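Local structure of phosphoethanolamine N-methyltransferase 1 (4KRG) at residues 265-270 against 332-337; 274-279 against 445-450; 208-213 against 237-242. The protein transfers a methyl group from S-adenosylmethionine to phosphoethanolamine, probably as an early step of phosphocholine synthesis in this parasitic nematode. One frame throughout, in Å; residues are numbered along the deposited sequence. Where two conformers were deposited one is given.

Contact 1. Residues 265-270 against 332-337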
loop_
_atom_site.group_PDB
_atom_site.type_symbol
_atom_site.label_atom_id
_atom_site.label_comp_id
_atom_site.label_asym_id
_atom_site.label_seq_id
_atom_site.Cartn_x
_atom_site.Cartn_y
_atom_site.Cartn_z
ATOM N N LYS A 265 -5.535 -2.405 -16.155
ATOM C CA LYS A 265 -6.560 -3.300 -16.687
ATOM C C LYS A 265 -5.990 -4.479 -17.476
ATOM O O LYS A 265 -6.524 -5.586 -17.402
ATOM C CB LYS A 265 -7.604 -2.547 -17.522
ATOM C CG LYS A 265 -8.667 -1.792 -16.720
ATOM C CD LYS A 265 -9.081 -2.521 -15.436
ATOM C CE LYS A 265 -9.839 -3.822 -15.686
ATOM N NZ LYS A 265 -10.055 -4.566 -14.414
ATOM N N THR A 266 -4.903 -4.264 -18.212
ATOM C CA THR A 266 -4.290 -5.378 -18.936
ATOM C C THR A 266 -3.685 -6.402 -17.977
ATOM O O THR A 266 -3.684 -7.599 -18.261
ATOM C CB THR A 266 -3.222 -4.929 -19.957
ATOM O OG1 THR A 266 -2.012 -4.580 -19.276
ATOM C CG2 THR A 266 -3.713 -3.748 -20.773
ATOM N N TRP A 267 -3.168 -5.936 -16.847
ATOM C CA TRP A 267 -2.614 -6.845 -15.853
ATOM C C TRP A 267 -3.703 -7.647 -15.142
ATOM O O TRP A 267 -3.538 -8.843 -14.894
ATOM C CB TRP A 267 -1.697 -6.105 -14.875
ATOM C CG TRP A 267 -0.374 -5.778 -15.503
ATOM C CD1 TRP A 267 0.153 -4.538 -15.729
ATOM C CD2 TRP A 267 0.579 -6.715 -16.021
ATOM N NE1 TRP A 267 1.376 -4.648 -16.342
ATOM C CE2 TRP A 267 1.659 -5.975 -16.535
ATOM C CE3 TRP A 267 0.617 -8.114 -16.095
ATOM C CZ2 TRP A 267 2.773 -6.586 -17.118
ATOM C CZ3 TRP A 267 1.719 -8.715 -16.669
ATOM C CH2 TRP A 267 2.783 -7.955 -17.173
ATOM N N ASP A 268 -4.824 -6.997 -14.844
ATOM C CA ASP A 268 -5.980 -7.710 -14.309
ATOM C C ASP A 268 -6.391 -8.853 -15.236
ATOM O O ASP A 268 -6.707 -9.945 -14.785
ATOM C CB ASP A 268 -7.168 -6.766 -14.115
ATOM C CG ASP A 268 -6.851 -5.604 -13.212
ATOM O OD1 ASP A 268 -5.891 -5.701 -12.414
ATOM O OD2 ASP A 268 -7.573 -4.588 -13.298
ATOM N N GLU A 269 -6.374 -8.595 -16.536
ATOM C CA GLU A 269 -6.765 -9.596 -17.526
ATOM C C GLU A 269 -5.811 -10.772 -17.570
ATOM O O GLU A 269 -6.210 -11.892 -17.870
ATOM C CB GLU A 269 -6.827 -8.978 -18.921
ATOM C CG GLU A 269 -7.926 -7.956 -19.112
ATOM C CD GLU A 269 -7.918 -7.356 -20.506
ATOM O OE1 GLU A 269 -6.829 -7.291 -21.122
ATOM O OE2 GLU A 269 -9.000 -6.959 -20.987
ATOM N N LYS A 270 -4.540 -10.514 -17.298
ATOM C CA LYS A 270 -3.555 -11.587 -17.308
ATOM C C LYS A 270 -3.594 -12.413 -16.025
ATOM O O LYS A 270 -3.412 -13.626 -16.059
ATOM C CB LYS A 270 -2.148 -11.024 -17.525
ATOM C CG LYS A 270 -1.957 -10.329 -18.854
ATOM C CD LYS A 270 -0.515 -9.889 -19.031
ATOM C CE LYS A 270 -0.356 -8.981 -20.239
ATOM N NZ LYS A 270 0.967 -8.291 -20.259
ATOM N N GLU A 332 3.856 -2.256 -8.681
ATOM C CA GLU A 332 2.551 -1.700 -8.309
ATOM C C GLU A 332 1.354 -2.422 -8.923
ATOM O O GLU A 332 0.377 -2.705 -8.235
ATOM C CB GLU A 332 2.473 -0.210 -8.659
ATOM C CG GLU A 332 3.420 0.672 -7.874
ATOM C CD GLU A 332 4.744 0.908 -8.585
ATOM O OE1 GLU A 332 5.135 0.076 -9.428
ATOM O OE2 GLU A 332 5.398 1.934 -8.300
ATOM N N TYR A 333 1.433 -2.714 -10.220
ATOM C CA TYR A 333 0.308 -3.304 -10.932
ATOM C C TYR A 333 0.067 -4.726 -10.477
ATOM O O TYR A 333 -1.066 -5.199 -10.464
ATOM C CB TYR A 333 0.566 -3.311 -12.434
ATOM C CG TYR A 333 0.582 -1.948 -13.078
ATOM C CD1 TYR A 333 -0.321 -0.964 -12.702
ATOM C CD2 TYR A 333 1.499 -1.649 -14.071
ATOM C CE1 TYR A 333 -0.307 0.283 -13.301
ATOM C CE2 TYR A 333 1.521 -0.411 -14.675
ATOM C CZ TYR A 333 0.617 0.554 -14.285
ATOM O OH TYR A 333 0.648 1.786 -14.891
ATOM N N LEU A 334 1.146 -5.406 -10.116
ATOM C CA LEU A 334 1.073 -6.809 -9.733
ATOM C C LEU A 334 0.653 -6.916 -8.267
ATOM O O LEU A 334 -0.061 -7.833 -7.876
ATOM C CB LEU A 334 2.405 -7.506 -10.025
ATOM C CG LEU A 334 2.898 -7.216 -11.452
ATOM C CD1 LEU A 334 4.213 -7.888 -11.768
ATOM C CD2 LEU A 334 1.868 -7.608 -12.475
ATOM N N TYR A 335 1.066 -5.940 -7.471
ATOM C CA TYR A 335 0.598 -5.825 -6.094
ATOM C C TYR A 335 -0.919 -5.650 -6.055
ATOM O O TYR A 335 -1.600 -6.296 -5.256
ATOM C CB TYR A 335 1.322 -4.670 -5.400
ATOM C CG TYR A 335 0.683 -4.097 -4.146
ATOM C CD1 TYR A 335 0.727 -4.777 -2.935
ATOM C CD2 TYR A 335 0.109 -2.835 -4.165
ATOM C CE1 TYR A 335 0.169 -4.226 -1.787
ATOM C CE2 TYR A 335 -0.443 -2.272 -3.027
ATOM C CZ TYR A 335 -0.414 -2.969 -1.844
ATOM O OH TYR A 335 -0.962 -2.396 -0.721
ATOM N N ARG A 336 -1.448 -4.788 -6.920
ATOM C CA ARG A 336 -2.891 -4.605 -7.015
ATOM C C ARG A 336 -3.584 -5.961 -7.272
ATOM O O ARG A 336 -4.568 -6.296 -6.611
ATOM C CB ARG A 336 -3.228 -3.554 -8.094
ATOM C CG ARG A 336 -4.726 -3.222 -8.332
ATOM C CD ARG A 336 -5.499 -4.382 -8.973
ATOM N NE ARG A 336 -6.445 -4.046 -10.028
ATOM C CZ ARG A 336 -7.687 -3.629 -9.819
ATOM N NH1 ARG A 336 -8.136 -3.439 -8.584
ATOM N NH2 ARG A 336 -8.473 -3.382 -10.850
ATOM N N THR A 337 -3.089 -6.735 -8.236
ATOM C CA THR A 337 -3.712 -8.030 -8.541
ATOM C C THR A 337 -3.645 -8.995 -7.363
ATOM O O THR A 337 -4.486 -9.879 -7.230
ATOM C CB THR A 337 -3.114 -8.708 -9.789
ATOM O OG1 THR A 337 -1.802 -9.196 -9.494
ATOM C CG2 THR A 337 -3.055 -7.735 -10.944
#
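Lys265 and Arg336 converge on a single carboxylate, that of Asp268. The lysine chain sets off away from 332-337 but folds back at its second and third torsions, and its NZ reaches Asp268 OD2 at 2.7 Å, on the anti side of that oxygen. NZ then sits 4.1 Å from Arg336 NH2, a closeness of like charges that the carboxylate probably offsets.

Trp267 points toward the neighbouring helix. Leu334 CD2 lies over one face of its indole, a CH-pi contact 4.1 Å from the centroid of the six-membered ring, while Lys270 NZ and Thr266 OG1 lie above the rim of the opposite face. Trp267 CD1 presses on Tyr333 CB at 3.5 Å; the two rings run nearly parallel but are slid so far apart that they barely overlap. Tyr333 OH turns back to Glu263, on the same helix as Trp267.

This is helix-helix packing, with segment axes 9.4 Å apart at a crossing angle of -49°. It lays helix 249-271 against helix 332-345, which belongs to the half of the chain lacking the S-adenosylhomocysteine pocket.

Asp268, buried, takes the polar end of the interface. Arg336 holds its CG anti to the backbone N (chi1 -180°), then bends twice, presenting its guanidinium side-on: NE to Asp268 OD1 at 3.0 Å and NH2 to Asp268 OD2 at 2.9 Å. The two flat groups are turned 55° apart, and NH2 approaches OD2 from above the carboxylate plane. With Lys265 NZ already on it, OD2 accepts from both cations, which would be expected to keep the aspartate ionised. Thr337 gives its hydroxyl to Leu334 O and turns its CG2 methyl toward Asp268 OD1. Phe188, which also touches Lys265, makes a cation-pi contact with Arg336.

Contact 2. Residues 274-279 against 445-450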
loop_
_atom_site.group_PDB
_atom_site.type_symbol
_atom_site.label_atom_id
_atom_site.label_comp_id
_atom_site.label_asym_id
_atom_site.label_seq_id
_atom_site.Cartn_x
_atom_site.Cartn_y
_atom_site.Cartn_z
ATOM N N GLU A 274 -5.848 -16.555 -12.186
ATOM C CA GLU A 274 -4.767 -17.461 -11.807
ATOM C C GLU A 274 -5.241 -18.484 -10.780
ATOM O O GLU A 274 -5.510 -18.141 -9.624
ATOM C CB GLU A 274 -3.547 -16.705 -11.264
ATOM C CG GLU A 274 -2.304 -17.586 -11.205
ATOM C CD GLU A 274 -1.152 -17.008 -10.402
ATOM O OE1 GLU A 274 -1.402 -16.399 -9.337
ATOM O OE2 GLU A 274 0.012 -17.189 -10.831
ATOM N N LYS A 275 -5.344 -19.737 -11.212
ATOM C CA LYS A 275 -5.827 -20.816 -10.351
ATOM C C LYS A 275 -4.757 -21.396 -9.422
ATOM O O LYS A 275 -5.081 -22.048 -8.430
ATOM C CB LYS A 275 -6.411 -21.945 -11.196
ATOM C CG LYS A 275 -7.584 -21.540 -12.059
ATOM C CD LYS A 275 -8.158 -22.753 -12.786
ATOM C CE LYS A 275 -7.130 -23.385 -13.712
ATOM N NZ LYS A 275 -7.745 -24.350 -14.669
ATOM N N TYR A 276 -3.491 -21.166 -9.763
ATOM C CA TYR A 276 -2.347 -21.654 -8.992
ATOM C C TYR A 276 -1.103 -21.031 -9.610
ATOM O O TYR A 276 -1.188 -20.453 -10.686
ATOM C CB TYR A 276 -2.266 -23.181 -9.041
ATOM C CG TYR A 276 -2.200 -23.734 -10.438
ATOM C CD1 TYR A 276 -0.981 -23.918 -11.073
ATOM C CD2 TYR A 276 -3.359 -24.058 -11.133
ATOM C CE1 TYR A 276 -0.913 -24.407 -12.354
ATOM C CE2 TYR A 276 -3.303 -24.551 -12.421
ATOM C CZ TYR A 276 -2.078 -24.724 -13.026
ATOM O OH TYR A 276 -2.006 -25.208 -14.306
ATOM N N SER A 277 0.047 -21.145 -8.951
ATOM C CA SER A 277 1.295 -20.623 -9.518
ATOM C C SER A 277 2.088 -21.773 -10.118
ATOM O O SER A 277 2.040 -22.887 -9.600
ATOM C CB SER A 277 2.123 -19.911 -8.444
ATOM O OG SER A 277 3.364 -19.459 -8.968
ATOM N N TRP A 278 2.819 -21.530 -11.202
ATOM C CA TRP A 278 3.596 -22.621 -11.778
ATOM C C TRP A 278 4.679 -23.085 -10.826
ATOM O O TRP A 278 5.143 -24.213 -10.912
ATOM C CB TRP A 278 4.175 -22.285 -13.156
ATOM C CG TRP A 278 5.314 -21.301 -13.239
ATOM C CD1 TRP A 278 5.234 -20.005 -13.646
ATOM C CD2 TRP A 278 6.705 -21.564 -12.998
ATOM N NE1 TRP A 278 6.481 -19.431 -13.650
ATOM C CE2 TRP A 278 7.403 -20.363 -13.259
ATOM C CE3 TRP A 278 7.429 -22.681 -12.579
ATOM C CZ2 TRP A 278 8.786 -20.254 -13.104
ATOM C CZ3 TRP A 278 8.799 -22.572 -12.427
ATOM C CH2 TRP A 278 9.464 -21.367 -12.692
ATOM N N THR A 279 5.047 -22.212 -9.896
ATOM C CA THR A 279 6.125 -22.507 -8.965
ATOM C C THR A 279 5.675 -23.422 -7.829
ATOM O O THR A 279 6.505 -23.909 -7.067
ATOM C CB THR A 279 6.705 -21.215 -8.369
ATOM O OG1 THR A 279 5.675 -20.535 -7.650
ATOM C CG2 THR A 279 7.223 -20.305 -9.461
ATOM N N ILE A 445 0.933 -22.095 -18.409
ATOM C CA ILE A 445 0.561 -21.154 -19.465
ATOM C C ILE A 445 -0.559 -21.702 -20.353
ATOM O O ILE A 445 -1.518 -20.990 -20.684
ATOM C CB ILE A 445 1.797 -20.787 -20.309
ATOM C CG1 ILE A 445 2.598 -19.688 -19.608
ATOM C CG2 ILE A 445 1.415 -20.355 -21.704
ATOM C CD1 ILE A 445 3.984 -19.483 -20.192
ATOM N N LYS A 446 -0.447 -22.970 -20.731
ATOM C CA LYS A 446 -1.458 -23.593 -21.578
ATOM C C LYS A 446 -2.787 -23.682 -20.839
ATOM O O LYS A 446 -3.851 -23.474 -21.423
ATOM C CB LYS A 446 -1.007 -24.995 -21.985
ATOM C CG LYS A 446 0.305 -25.047 -22.744
ATOM C CD LYS A 446 0.182 -24.437 -24.125
ATOM C CE LYS A 446 1.408 -24.772 -24.977
ATOM N NZ LYS A 446 1.282 -24.259 -26.366
ATOM N N ASP A 447 -2.704 -24.000 -19.549
ATOM C CA ASP A 447 -3.871 -24.194 -18.696
ATOM C C ASP A 447 -4.667 -22.910 -18.529
ATOM O O ASP A 447 -5.887 -22.938 -18.407
ATOM C CB ASP A 447 -3.419 -24.682 -17.321
ATOM C CG ASP A 447 -4.566 -25.125 -16.450
ATOM O OD1 ASP A 447 -5.691 -25.312 -16.962
ATOM O OD2 ASP A 447 -4.336 -25.309 -15.240
ATOM N N HIS A 448 -3.958 -21.787 -18.515
ATOM C CA HIS A 448 -4.587 -20.479 -18.357
ATOM C C HIS A 448 -4.778 -19.765 -19.692
ATOM O O HIS A 448 -5.285 -18.639 -19.730
ATOM C CB HIS A 448 -3.788 -19.609 -17.379
ATOM C CG HIS A 448 -3.829 -20.099 -15.970
ATOM N ND1 HIS A 448 -2.972 -21.067 -15.478
ATOM C CD2 HIS A 448 -4.640 -19.774 -14.932
ATOM C CE1 HIS A 448 -3.242 -21.304 -14.223
ATOM N NE2 HIS A 448 -4.256 -20.529 -13.852
ATOM N N ASN A 449 -4.378 -20.426 -20.779
ATOM C CA ASN A 449 -4.505 -19.874 -22.126
ATOM C C ASN A 449 -3.812 -18.523 -22.257
ATOM O O ASN A 449 -4.311 -17.608 -22.906
ATOM C CB ASN A 449 -5.974 -19.761 -22.539
ATOM C CG ASN A 449 -6.146 -19.557 -24.027
ATOM O OD1 ASN A 449 -5.424 -20.143 -24.830
ATOM N ND2 ASN A 449 -7.097 -18.712 -24.402
ATOM N N LEU A 450 -2.655 -18.399 -21.625
ATOM C CA LEU A 450 -1.851 -17.198 -21.762
ATOM C C LEU A 450 -1.038 -17.331 -23.041
ATOM O O LEU A 450 -0.242 -18.250 -23.174
ATOM C CB LEU A 450 -0.933 -17.047 -20.548
ATOM C CG LEU A 450 -1.639 -16.749 -19.222
ATOM C CD1 LEU A 450 -0.748 -17.079 -18.032
ATOM C CD2 LEU A 450 -2.041 -15.297 -19.183
HETATM O O HOH W 1 -5.942 -27.117 -14.073
#
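Tyr276 OH donates to Asp447 OD2 over a short 2.5 Å, using the anti lone pair of that oxygen, which lies in the plane of the phenol at its edge. The other oxygen, Asp447 OD1, takes the salt bridge from Lys275 NZ at 3.2 Å, with the ammonium coming from above the carboxylate plane. A water donates to Asp447 OD2 at 2.7 Å and is only weakly linked to Lys275 NZ. Beside this cluster, the backbone N of Lys275 donates to His448 NE2 at 3.0 Å, almost straight (169°) and in the imidazole plane. The same ring brings His448 CE1 over one face of the Tyr276 ring, toward its rim, 3.7 Å from Tyr276 CE2; the two rings meet obliquely, their planes 57° apart.

What sets these groups in place lies one shell out. Tyr276 carries its CG between its own backbone N and carbonyl carbon (chi1 56°), and this turns one face of the ring to His448 CE1. His448 ND1 is bonded to Phe444 O one turn earlier, fixing the imidazole's rotation. The helix then stops in a Schellman motif, with Asn449 at positive phi. On the loop side, Glu274 is bonded to His311, and Trp278 packs on Ser437 and Glu441 further back along the helix.

The loop between helix 249-271 and helix 280-283 is thus fastened at the protein surface to the C-terminal turn of helix 434-448. With NE2 accepting a backbone N-H and ND1 facing a carbonyl oxygen, His448 is best read as neutral, with its proton on ND1, while Lys275 and Tyr276 together would be expected to stabilise the charge of Asp447.

Contact 3. Residues 208-213 against 237-242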
loop_
_atom_site.group_PDB
_atom_site.type_symbol
_atom_site.label_atom_id
_atom_site.label_comp_id
_atom_site.label_asym_id
_atom_site.label_seq_id
_atom_site.Cartn_x
_atom_site.Cartn_y
_atom_site.Cartn_z
HETATM N N MSE A 208 14.395 20.839 -6.488
HETATM C CA MSE A 208 13.511 19.766 -6.930
HETATM C C MSE A 208 13.221 18.781 -5.804
HETATM O O MSE A 208 14.084 18.495 -4.977
HETATM C CB MSE A 208 14.123 19.013 -8.115
HETATM C CG MSE A 208 13.123 18.190 -8.921
HETATM SE SE MSE A 208 11.816 19.317 -9.831
HETATM C CE MSE A 208 13.087 20.572 -10.562
ATOM N N TRP A 209 12.000 18.259 -5.780
ATOM C CA TRP A 209 11.616 17.290 -4.769
ATOM C C TRP A 209 10.870 16.115 -5.369
ATOM O O TRP A 209 10.264 16.227 -6.431
ATOM C CB TRP A 209 10.767 17.961 -3.695
ATOM C CG TRP A 209 11.492 19.086 -3.046
ATOM C CD1 TRP A 209 11.447 20.401 -3.396
ATOM C CD2 TRP A 209 12.394 18.978 -1.952
ATOM N NE1 TRP A 209 12.267 21.131 -2.572
ATOM C CE2 TRP A 209 12.860 20.285 -1.671
ATOM C CE3 TRP A 209 12.855 17.925 -1.164
ATOM C CZ2 TRP A 209 13.763 20.548 -0.645
ATOM C CZ3 TRP A 209 13.746 18.184 -0.149
ATOM C CH2 TRP A 209 14.192 19.485 0.104
ATOM N N LYS A 210 10.937 14.980 -4.686
ATOM C CA LYS A 210 10.133 13.827 -5.041
ATOM C C LYS A 210 9.610 13.192 -3.770
ATOM O O LYS A 210 10.043 13.532 -2.668
ATOM C CB LYS A 210 10.936 12.809 -5.852
ATOM C CG LYS A 210 12.104 12.181 -5.119
ATOM C CD LYS A 210 12.864 11.263 -6.066
ATOM C CE LYS A 210 14.163 10.784 -5.452
ATOM N NZ LYS A 210 14.894 9.900 -6.394
ATOM N N PHE A 211 8.669 12.276 -3.934
ATOM C CA PHE A 211 8.103 11.545 -2.823
ATOM C C PHE A 211 8.768 10.184 -2.726
ATOM O O PHE A 211 8.947 9.507 -3.737
ATOM C CB PHE A 211 6.603 11.382 -3.048
ATOM C CG PHE A 211 5.785 12.567 -2.601
ATOM C CD1 PHE A 211 6.060 13.205 -1.401
ATOM C CD2 PHE A 211 4.745 13.038 -3.381
ATOM C CE1 PHE A 211 5.306 14.288 -0.983
ATOM C CE2 PHE A 211 3.986 14.117 -2.971
ATOM C CZ PHE A 211 4.265 14.745 -1.775
ATOM N N ASP A 212 9.155 9.796 -1.515
ATOM C CA ASP A 212 9.629 8.445 -1.257
ATOM C C ASP A 212 8.498 7.694 -0.562
ATOM O O ASP A 212 8.288 7.866 0.647
ATOM C CB ASP A 212 10.886 8.473 -0.383
ATOM C CG ASP A 212 11.375 7.084 -0.004
ATOM O OD1 ASP A 212 10.980 6.100 -0.659
ATOM O OD2 ASP A 212 12.170 6.972 0.951
ATOM N N VAL A 213 7.754 6.890 -1.329
ATOM C CA VAL A 213 6.648 6.122 -0.773
ATOM C C VAL A 213 7.205 4.966 0.038
ATOM O O VAL A 213 7.703 3.990 -0.518
ATOM C CB VAL A 213 5.710 5.587 -1.851
ATOM C CG1 VAL A 213 4.501 4.952 -1.207
ATOM C CG2 VAL A 213 5.270 6.708 -2.756
ATOM N N LYS A 237 7.503 10.305 2.119
ATOM C CA LYS A 237 8.453 11.297 2.605
ATOM C C LYS A 237 8.905 12.239 1.486
ATOM O O LYS A 237 9.164 11.797 0.367
ATOM C CB LYS A 237 9.670 10.585 3.207
ATOM C CG LYS A 237 10.579 11.483 4.030
ATOM C CD LYS A 237 11.790 10.719 4.550
ATOM C CE LYS A 237 12.663 11.599 5.423
ATOM N NZ LYS A 237 13.881 10.863 5.857
ATOM N N LYS A 238 9.000 13.533 1.795
ATOM C CA LYS A 238 9.497 14.533 0.851
ATOM C C LYS A 238 11.020 14.541 0.873
ATOM O O LYS A 238 11.631 14.858 1.890
ATOM C CB LYS A 238 8.966 15.924 1.212
ATOM C CG LYS A 238 9.613 17.068 0.461
ATOM C CD LYS A 238 9.036 18.397 0.912
ATOM C CE LYS A 238 9.751 19.569 0.265
ATOM N NZ LYS A 238 9.101 20.855 0.643
ATOM N N VAL A 239 11.627 14.178 -0.252
ATOM C CA VAL A 239 13.075 14.032 -0.337
ATOM C C VAL A 239 13.605 14.696 -1.608
ATOM O O VAL A 239 12.860 14.896 -2.561
ATOM C CB VAL A 239 13.487 12.541 -0.320
ATOM C CG1 VAL A 239 13.048 11.873 0.974
ATOM C CG2 VAL A 239 12.892 11.827 -1.512
ATOM N N PRO A 240 14.897 15.046 -1.622
ATOM C CA PRO A 240 15.429 15.753 -2.790
ATOM C C PRO A 240 15.445 14.887 -4.051
ATOM O O PRO A 240 15.698 13.689 -3.968
ATOM C CB PRO A 240 16.864 16.082 -2.373
ATOM C CG PRO A 240 16.856 16.015 -0.867
ATOM C CD PRO A 240 15.898 14.924 -0.547
ATOM N N ALA A 241 15.164 15.495 -5.199
ATOM C CA ALA A 241 15.294 14.820 -6.483
ATOM C C ALA A 241 16.290 15.582 -7.353
ATOM O O ALA A 241 15.897 16.243 -8.316
ATOM C CB ALA A 241 13.956 14.735 -7.174
ATOM N N VAL A 242 17.574 15.484 -7.010
ATOM C CA VAL A 242 18.629 16.217 -7.715
ATOM C C VAL A 242 18.675 15.863 -9.203
ATOM O O VAL A 242 18.724 14.689 -9.568
ATOM C CB VAL A 242 20.021 15.946 -7.093
ATOM C CG1 VAL A 242 21.108 16.668 -7.876
ATOM C CG2 VAL A 242 20.050 16.367 -5.629
#
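Lys238 lies stretched across the indole of Trp209. Its CG stands anti to the backbone N (chi1 169°) and the chain stays extended beyond it, carrying CE over the centre of the face, 3.7 Å from the centroid of the five-membered ring, in a CH-pi contact. NZ continues above the same ring as a cation-pi partner at 4.5 Å, and its hydrogen bonds go to Leu150 O and Met147 O. Trp209 swings its ring back to the neighbouring strand: CE3 comes within 3.3 Å of Val239 O, and CZ3 rests 3.9 Å from Pro240 CG. The indole NE1 is bonded to Asp203.

The strands pair antiparallel, as in the class I methyltransferase fold, where the reversed last strand, here 231-240, slots in between 154-161 and 208-218. Lys210 and Val239 exchange two nearly linear backbone bonds, and Asp212 and Lys237 form the next hydrogen-bonded pair, with Asp212 N to Lys237 O at 2.7 Å. Beyond Pro240 the chain keeps one more link, from Ala241 N to the carbonyl of selenomethionine Met208.

On the face away from Phe211 and Lys238, Lys210 places CG between its backbone N and carbonyl carbon (chi1 64°), so that it touches Val239 CG2 at 3.7 Å and Ala241 CB at 3.8 Å. The rest of that lysine runs out straight, its CE passing 3.6 Å from Pro240 O. Phe211 meets Lys237 O with the edge of its ring and packs on Leu196 of helix 189-198.

How the contacts relate
From the N terminus, contact 3 closes first: it brings 237-242 back against 208-213 across a short connection holding helix 220-226, within the half of the chain that binds S-adenosylhomocysteine. The chain then enters helix 249-271, whose last turns open contact 1, and the loop after that helix opens contact 2. Contact 1 closes at helix 332-345 and contact 2 only at the end of helix 434-448, so these two cross along the sequence, with contact 3 in series before both. Contacts 1 and 2 also touch, Lys270 O lying 3.8 Å from Leu450 CD2. Together they fasten helix 249-271 and its following loop to two helices of the C-terminal half.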